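Local coordinates for protein porin (Pseudomonas aeruginosa, PDB 3T24) that forms a beta-barrel channel in the bacterial outer membrane and, as a member of the OprD family, probably passes small carboxylate-bearing substrates, at residues 170-182 and 280-292. Residues are numbered along the deposited sequence; the frame is centred on the assembly and turned at random.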
ATOM      1  N   ASP A 170      19.448  -3.292  -0.030  1.00 38.87           N
ATOM      2  CA  ASP A 170      19.310  -2.025  -0.755  1.00 36.46           C
ATOM      3  C   ASP A 170      18.021  -2.012  -1.577  1.00 34.16           C
ATOM      4  O   ASP A 170      17.562  -3.048  -2.051  1.00 36.74           O
ATOM      5  CB  ASP A 170      20.517  -1.753  -1.666  1.00 35.07           C
ATOM      6  CG  ASP A 170      21.777  -1.396  -0.891  1.00 59.03           C
ATOM      7  OD1 ASP A 170      21.688  -0.926   0.263  1.00 38.29           O
ATOM      8  OD2 ASP A 170      22.876  -1.584  -1.445  1.00 63.67           O
ATOM      9  N   MET A 171      17.450  -0.830  -1.738  1.00 29.85           N
ATOM     10  CA  MET A 171      16.213  -0.652  -2.485  1.00 34.58           C
ATOM     11  C   MET A 171      16.417  -0.553  -4.003  1.00 34.77           C
ATOM     12  O   MET A 171      17.516  -0.265  -4.493  1.00 33.71           O
ATOM     13  CB  MET A 171      15.491   0.596  -1.981  1.00 26.15           C
ATOM     14  CG  MET A 171      15.009   0.464  -0.545  1.00 27.53           C
ATOM     15  SD  MET A 171      14.562   2.050   0.195  1.00 26.80           S
ATOM     16  CE  MET A 171      16.177   2.545   0.785  1.00 28.62           C
ATOM     17  N   THR A 172      15.350  -0.801  -4.746  1.00 26.39           N
ATOM     18  CA  THR A 172      15.390  -0.562  -6.174  1.00 25.28           C
ATOM     19  C   THR A 172      14.062   0.035  -6.584  1.00 29.76           C
ATOM     20  O   THR A 172      13.211   0.334  -5.744  1.00 25.39           O
ATOM     21  CB  THR A 172      15.658  -1.842  -7.027  1.00 24.36           C
ATOM     22  OG1 THR A 172      14.687  -2.850  -6.739  1.00 36.78           O
ATOM     23  CG2 THR A 172      17.049  -2.417  -6.782  1.00 26.62           C
ATOM     24  N   ILE A 173      13.886   0.190  -7.889  1.00 28.92           N
ATOM     25  CA  ILE A 173      12.671   0.767  -8.414  1.00 27.75           C
ATOM     26  C   ILE A 173      11.809  -0.346  -8.999  1.00 19.11           C
ATOM     27  O   ILE A 173      12.311  -1.360  -9.478  1.00 23.85           O
ATOM     28  CB  ILE A 173      12.990   1.813  -9.496  1.00 27.45           C
ATOM     29  CG1 ILE A 173      11.810   2.767  -9.669  1.00 26.58           C
ATOM     30  CG2 ILE A 173      13.372   1.107 -10.849  1.00 23.58           C
ATOM     31  CD1 ILE A 173      12.056   3.862 -10.698  1.00 30.88           C
ATOM     32  N   THR A 174      10.505  -0.180  -8.942  1.00 19.00           N
ATOM     33  CA  THR A 174       9.639  -1.125  -9.631  1.00 22.44           C
ATOM     34  C   THR A 174       9.863  -1.019 -11.138  1.00 26.12           C
ATOM     35  O   THR A 174       9.771   0.066 -11.709  1.00 25.88           O
ATOM     36  CB  THR A 174       8.184  -0.839  -9.320  1.00 24.77           C
ATOM     37  OG1 THR A 174       8.023  -0.744  -7.894  1.00 27.25           O
ATOM     38  CG2 THR A 174       7.275  -1.968  -9.895  1.00 19.03           C
ATOM     39  N   GLY A 175      10.166  -2.137 -11.784  1.00 25.22           N
ATOM     40  CA  GLY A 175      10.418  -2.114 -13.215  1.00 25.64           C
ATOM     41  C   GLY A 175       9.540  -3.096 -13.971  1.00 29.22           C
ATOM     42  O   GLY A 175       8.613  -3.671 -13.408  1.00 34.35           O
ATOM     43  N   GLY A 176       9.828  -3.298 -15.250  1.00 25.74           N
ATOM     44  CA  GLY A 176       9.159  -4.353 -15.997  1.00 30.04           C
ATOM     45  C   GLY A 176       7.874  -3.914 -16.677  1.00 28.17           C
ATOM     46  O   GLY A 176       7.626  -2.718 -16.800  1.00 27.56           O
ATOM     47  N   GLY A 177       7.071  -4.887 -17.119  1.00 31.50           N
ATOM     48  CA  GLY A 177       5.872  -4.627 -17.899  1.00 30.30           C
ATOM     49  C   GLY A 177       6.153  -3.635 -19.025  1.00 28.69           C
ATOM     50  O   GLY A 177       7.181  -3.694 -19.676  1.00 25.79           O
ATOM     51  N   LYS A 178       5.257  -2.689 -19.236  1.00 27.54           N
ATOM     52  CA  LYS A 178       5.517  -1.652 -20.222  1.00 34.39           C
ATOM     53  C   LYS A 178       5.736  -0.292 -19.544  1.00 34.53           C
ATOM     54  O   LYS A 178       5.399   0.745 -20.113  1.00 34.64           O
ATOM     55  CB  LYS A 178       4.362  -1.598 -21.226  1.00 29.47           C
ATOM     56  CG  LYS A 178       4.179  -2.891 -22.002  1.00 24.18           C
ATOM     57  CD  LYS A 178       5.415  -3.182 -22.847  1.00 24.14           C
ATOM     58  CE  LYS A 178       5.191  -4.411 -23.705  1.00 26.15           C
ATOM     59  NZ  LYS A 178       6.328  -4.650 -24.598  1.00 28.38           N
ATOM     60  N   ARG A 179       6.268  -0.318 -18.320  1.00 29.55           N
ATOM     61  CA  ARG A 179       6.591   0.900 -17.569  1.00 29.23           C
ATOM     62  C   ARG A 179       7.703   1.622 -18.288  1.00 28.96           C
ATOM     63  O   ARG A 179       7.820   2.850 -18.239  1.00 28.78           O
ATOM     64  CB  ARG A 179       7.039   0.577 -16.125  1.00 22.99           C
ATOM     65  CG  ARG A 179       5.948  -0.003 -15.240  1.00 25.78           C
ATOM     66  CD  ARG A 179       6.438  -0.328 -13.818  1.00 32.38           C
ATOM     67  NE  ARG A 179       5.336  -0.822 -12.974  1.00 32.92           N
ATOM     68  CZ  ARG A 179       5.088  -2.112 -12.813  1.00 34.95           C
ATOM     69  NH1 ARG A 179       5.862  -2.997 -13.415  1.00 47.52           N
ATOM     70  NH2 ARG A 179       4.095  -2.523 -12.056  1.00 29.87           N
ATOM     71  N   GLN A 180       8.546   0.833 -18.935  1.00 28.85           N
ATOM     72  CA  GLN A 180       9.556   1.404 -19.775  1.00 27.19           C
ATOM     73  C   GLN A 180      10.588   2.200 -18.926  1.00 32.01           C
ATOM     74  O   GLN A 180      11.278   3.129 -19.381  1.00 25.52           O
ATOM     75  CB  GLN A 180       8.786   2.211 -20.784  1.00 28.61           C
ATOM     76  CG  GLN A 180       9.261   3.534 -21.021  1.00 33.30           C
ATOM     77  CD  GLN A 180      10.324   3.511 -22.026  1.00 26.34           C
ATOM     78  OE1 GLN A 180      10.868   2.455 -22.349  1.00 26.12           O
ATOM     79  NE2 GLN A 180      10.659   4.673 -22.520  1.00 24.98           N
ATOM     80  N   ILE A 181      10.691   1.797 -17.662  1.00 28.84           N
ATOM     81  CA  ILE A 181      11.716   2.321 -16.775  1.00 27.58           C
ATOM     82  C   ILE A 181      13.045   1.604 -16.988  1.00 24.59           C
ATOM     83  O   ILE A 181      13.145   0.385 -16.931  1.00 31.63           O
ATOM     84  CB  ILE A 181      11.303   2.208 -15.320  1.00 30.53           C
ATOM     85  CG1 ILE A 181      10.167   3.195 -15.042  1.00 25.20           C
ATOM     86  CG2 ILE A 181      12.497   2.449 -14.430  1.00 25.20           C
ATOM     87  CD1 ILE A 181       9.422   2.906 -13.799  1.00 26.13           C
ATOM     88  N   VAL A 182      14.068   2.382 -17.267  1.00 26.45           N
ATOM     89  CA  VAL A 182      15.348   1.816 -17.624  1.00 35.61           C
ATOM     90  C   VAL A 182      16.410   2.389 -16.709  1.00 33.56           C
ATOM     91  O   VAL A 182      16.508   3.595 -16.505  1.00 36.37           O
ATOM     92  CB  VAL A 182      15.713   2.094 -19.135  1.00 33.00           C
ATOM     93  CG1 VAL A 182      17.142   1.714 -19.407  1.00 25.95           C
ATOM     94  CG2 VAL A 182      14.781   1.309 -20.057  1.00 28.59           C
ATOM     95  N   SER A 280       1.738  10.033 -18.237  1.00 31.97           N
ATOM     96  CA  SER A 280       2.373  10.621 -19.395  1.00 30.51           C
ATOM     97  C   SER A 280       3.844  10.837 -19.110  1.00 30.39           C
ATOM     98  O   SER A 280       4.274  10.726 -17.959  1.00 29.04           O
ATOM     99  CB  SER A 280       1.691  11.924 -19.822  1.00 30.05           C
ATOM    100  OG  SER A 280       1.430  12.768 -18.727  1.00 33.29           O
ATOM    101  N   GLY A 281       4.603  11.124 -20.170  1.00 27.49           N
ATOM    102  CA  GLY A 281       6.046  11.254 -20.106  1.00 26.60           C
ATOM    103  C   GLY A 281       6.643   9.988 -20.662  1.00 28.94           C
ATOM    104  O   GLY A 281       5.913   9.110 -21.097  1.00 29.31           O
ATOM    105  N   ASP A 282       7.960   9.857 -20.599  1.00 25.47           N
ATOM    106  CA  ASP A 282       8.639   8.739 -21.237  1.00 32.10           C
ATOM    107  C   ASP A 282       8.563   7.395 -20.486  1.00 29.21           C
ATOM    108  O   ASP A 282       8.917   6.364 -21.060  1.00 34.00           O
ATOM    109  CB  ASP A 282      10.101   9.117 -21.515  1.00 44.40           C
ATOM    110  CG  ASP A 282      10.818   8.101 -22.390  1.00 47.38           C
ATOM    111  OD1 ASP A 282      12.009   7.815 -22.108  1.00 46.97           O
ATOM    112  OD2 ASP A 282      10.204   7.608 -23.368  1.00 44.31           O
ATOM    113  N   THR A 283       8.099   7.397 -19.233  1.00 23.81           N
ATOM    114  CA  THR A 283       7.955   6.143 -18.465  1.00 26.97           C
ATOM    115  C   THR A 283       6.662   6.153 -17.666  1.00 23.78           C
ATOM    116  O   THR A 283       6.031   7.193 -17.530  1.00 22.21           O
ATOM    117  CB  THR A 283       9.075   5.973 -17.424  1.00 25.57           C
ATOM    118  OG1 THR A 283       8.816   6.853 -16.319  1.00 30.14           O
ATOM    119  CG2 THR A 283      10.440   6.290 -18.028  1.00 22.57           C
ATOM    120  N   GLY A 284       6.277   4.999 -17.131  1.00 24.52           N
ATOM    121  CA  GLY A 284       5.196   4.946 -16.158  1.00 23.18           C
ATOM    122  C   GLY A 284       5.572   5.486 -14.757  1.00 24.91           C
ATOM    123  O   GLY A 284       6.652   6.060 -14.542  1.00 22.21           O
ATOM    124  N   PHE A 285       4.662   5.320 -13.802  1.00 25.20           N
ATOM    125  CA  PHE A 285       4.856   5.791 -12.418  1.00 27.50           C
ATOM    126  C   PHE A 285       6.084   5.212 -11.695  1.00 26.85           C
ATOM    127  O   PHE A 285       6.411   4.032 -11.847  1.00 26.14           O
ATOM    128  CB  PHE A 285       3.606   5.478 -11.616  1.00 24.56           C
ATOM    129  CG  PHE A 285       3.571   6.122 -10.261  1.00 31.15           C
ATOM    130  CD1 PHE A 285       3.567   7.500 -10.136  1.00 30.65           C
ATOM    131  CD2 PHE A 285       3.521   5.342  -9.108  1.00 24.83           C
ATOM    132  CE1 PHE A 285       3.532   8.102  -8.876  1.00 27.85           C
ATOM    133  CE2 PHE A 285       3.468   5.927  -7.864  1.00 25.99           C
ATOM    134  CZ  PHE A 285       3.467   7.308  -7.736  1.00 27.51           C
ATOM    135  N   ALA A 286       6.765   6.051 -10.920  1.00 21.97           N
ATOM    136  CA  ALA A 286       7.957   5.625 -10.167  1.00 22.73           C
ATOM    137  C   ALA A 286       7.657   5.311  -8.696  1.00 24.51           C
ATOM    138  O   ALA A 286       7.109   6.159  -7.971  1.00 23.08           O
ATOM    139  CB  ALA A 286       9.050   6.685 -10.250  1.00 24.02           C
ATOM    140  N   TYR A 287       8.012   4.100  -8.259  1.00 20.13           N
ATOM    141  CA  TYR A 287       7.866   3.732  -6.831  1.00 24.42           C
ATOM    142  C   TYR A 287       8.797   2.608  -6.391  1.00 23.79           C
ATOM    143  O   TYR A 287       9.214   1.790  -7.209  1.00 25.20           O
ATOM    144  CB  TYR A 287       6.406   3.425  -6.450  1.00 25.55           C
ATOM    145  CG  TYR A 287       5.746   2.254  -7.182  1.00 25.27           C
ATOM    146  CD1 TYR A 287       5.408   1.086  -6.505  1.00 24.99           C
ATOM    147  CD2 TYR A 287       5.419   2.343  -8.526  1.00 22.69           C
ATOM    148  CE1 TYR A 287       4.776   0.032  -7.156  1.00 24.56           C
ATOM    149  CE2 TYR A 287       4.787   1.299  -9.187  1.00 21.68           C
ATOM    150  CZ  TYR A 287       4.468   0.142  -8.500  1.00 29.07           C
ATOM    151  OH  TYR A 287       3.841  -0.912  -9.154  1.00 26.41           O
ATOM    152  N   ILE A 288       9.141   2.598  -5.102  1.00 21.55           N
ATOM    153  CA  ILE A 288      10.090   1.611  -4.576  1.00 25.25           C
ATOM    154  C   ILE A 288       9.636   0.202  -4.914  1.00 22.85           C
ATOM    155  O   ILE A 288       8.465  -0.142  -4.759  1.00 22.38           O
ATOM    156  CB  ILE A 288      10.343   1.767  -3.031  1.00 25.68           C
ATOM    157  CG1 ILE A 288      11.037   3.107  -2.746  1.00 27.73           C
ATOM    158  CG2 ILE A 288      11.200   0.633  -2.479  1.00 18.17           C
ATOM    159  CD1 ILE A 288      10.705   3.679  -1.389  1.00 27.47           C
ATOM    160  N   ASN A 289      10.575  -0.599  -5.400  1.00 20.66           N
ATOM    161  CA  ASN A 289      10.276  -1.969  -5.749  1.00 22.31           C
ATOM    162  C   ASN A 289       9.858  -2.753  -4.493  1.00 24.80           C
ATOM    163  O   ASN A 289      10.585  -2.778  -3.513  1.00 29.30           O
ATOM    164  CB  ASN A 289      11.492  -2.616  -6.389  1.00 19.75           C
ATOM    165  CG  ASN A 289      11.199  -4.009  -6.882  1.00 24.25           C
ATOM    166  OD1 ASN A 289      10.124  -4.274  -7.387  1.00 35.33           O
ATOM    167  ND2 ASN A 289      12.129  -4.909  -6.703  1.00 23.54           N
ATOM    168  N   GLY A 290       8.687  -3.381  -4.541  1.00 21.77           N
ATOM    169  CA  GLY A 290       8.154  -4.091  -3.407  1.00 22.75           C
ATOM    170  C   GLY A 290       7.049  -3.301  -2.729  1.00 30.25           C
ATOM    171  O   GLY A 290       6.166  -3.882  -2.110  1.00 28.83           O
ATOM    172  N   ALA A 291       7.077  -1.977  -2.838  1.00 22.26           N
ATOM    173  CA  ALA A 291       6.020  -1.204  -2.212  1.00 24.80           C
ATOM    174  C   ALA A 291       4.803  -1.167  -3.116  1.00 24.10           C
ATOM    175  O   ALA A 291       4.859  -1.653  -4.240  1.00 25.00           O
ATOM    176  CB  ALA A 291       6.494   0.202  -1.896  1.00 21.66           C
ATOM    177  N   ASP A 292       3.718  -0.591  -2.609  1.00 24.67           N
ATOM    178  CA  ASP A 292       2.521  -0.283  -3.388  1.00 26.34           C
ATOM    179  C   ASP A 292       2.590   1.135  -3.933  1.00 32.90           C
ATOM    180  O   ASP A 292       2.993   2.074  -3.215  1.00 35.45           O
ATOM    181  CB  ASP A 292       1.270  -0.329  -2.506  1.00 23.18           C
ATOM    182  CG  ASP A 292       0.975  -1.714  -1.961  1.00 29.94           C
ATOM    183  OD1 ASP A 292       1.621  -2.679  -2.403  1.00 28.47           O
ATOM    184  OD2 ASP A 292       0.095  -1.828  -1.070  1.00 34.40           O
TER
HETATM  185  O   HOH W   1      13.244  -1.869  -2.997  1.00 18.12           O
HETATM  186  O   HOH W   2       8.559   2.243 -10.580  1.00 22.93           O
HETATM  187  O   HOH W   3       6.548  -2.795  -6.132  1.00 28.91           O
HETATM  188  O   HOH W   4      10.255  -4.528 -10.328  1.00 27.56           O
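Two long loops between barrel strands meet here, the kind that fold inward and narrow the channel in OprD-family porins. Their backbones join at a single beta bridge, I173 with I288. N289 N donates to T172 O at 2.8 Å, almost straight at 178°. T174 N donates to Y287 O at 2.9 Å. The same carbonyl also accepts from T174 OG1, which comes from above the carbonyl plane, so T174 grips it twice. T174 OG1 sits beside its own backbone N, chi1 -51°, and this lets hydroxyl and amide share one acceptor. T174 also lies over one face of the Y287 ring. Its CB makes a CH-pi contact 4.0 Å from the ring centroid, and its CG2 covers a face of the R179 guanidinium. Guanidinium and ring are steeply inclined, 69° apart, and both hold D303, R179 by a salt bridge and Y287 by a hydrogen bond. At the end of the G176-R179 type II' turn, G284 N donates to a lone pair of R179 O at 2.9 Å. I181 CG1 packs against T283 CB at 3.8 Å. Water bridges T172 N to N289 O, and another links G175 N to N289 OD1. Residues 170-182 lie in the loop between strands 150-161 and 192-200; residues 280-292 lead from the end of strand 270-280 into the loop before strand 310-319. I173 and A286 rest on Y218 of strand 218-230, while F285 packs against strands 218-230, 235-248 and 255-267.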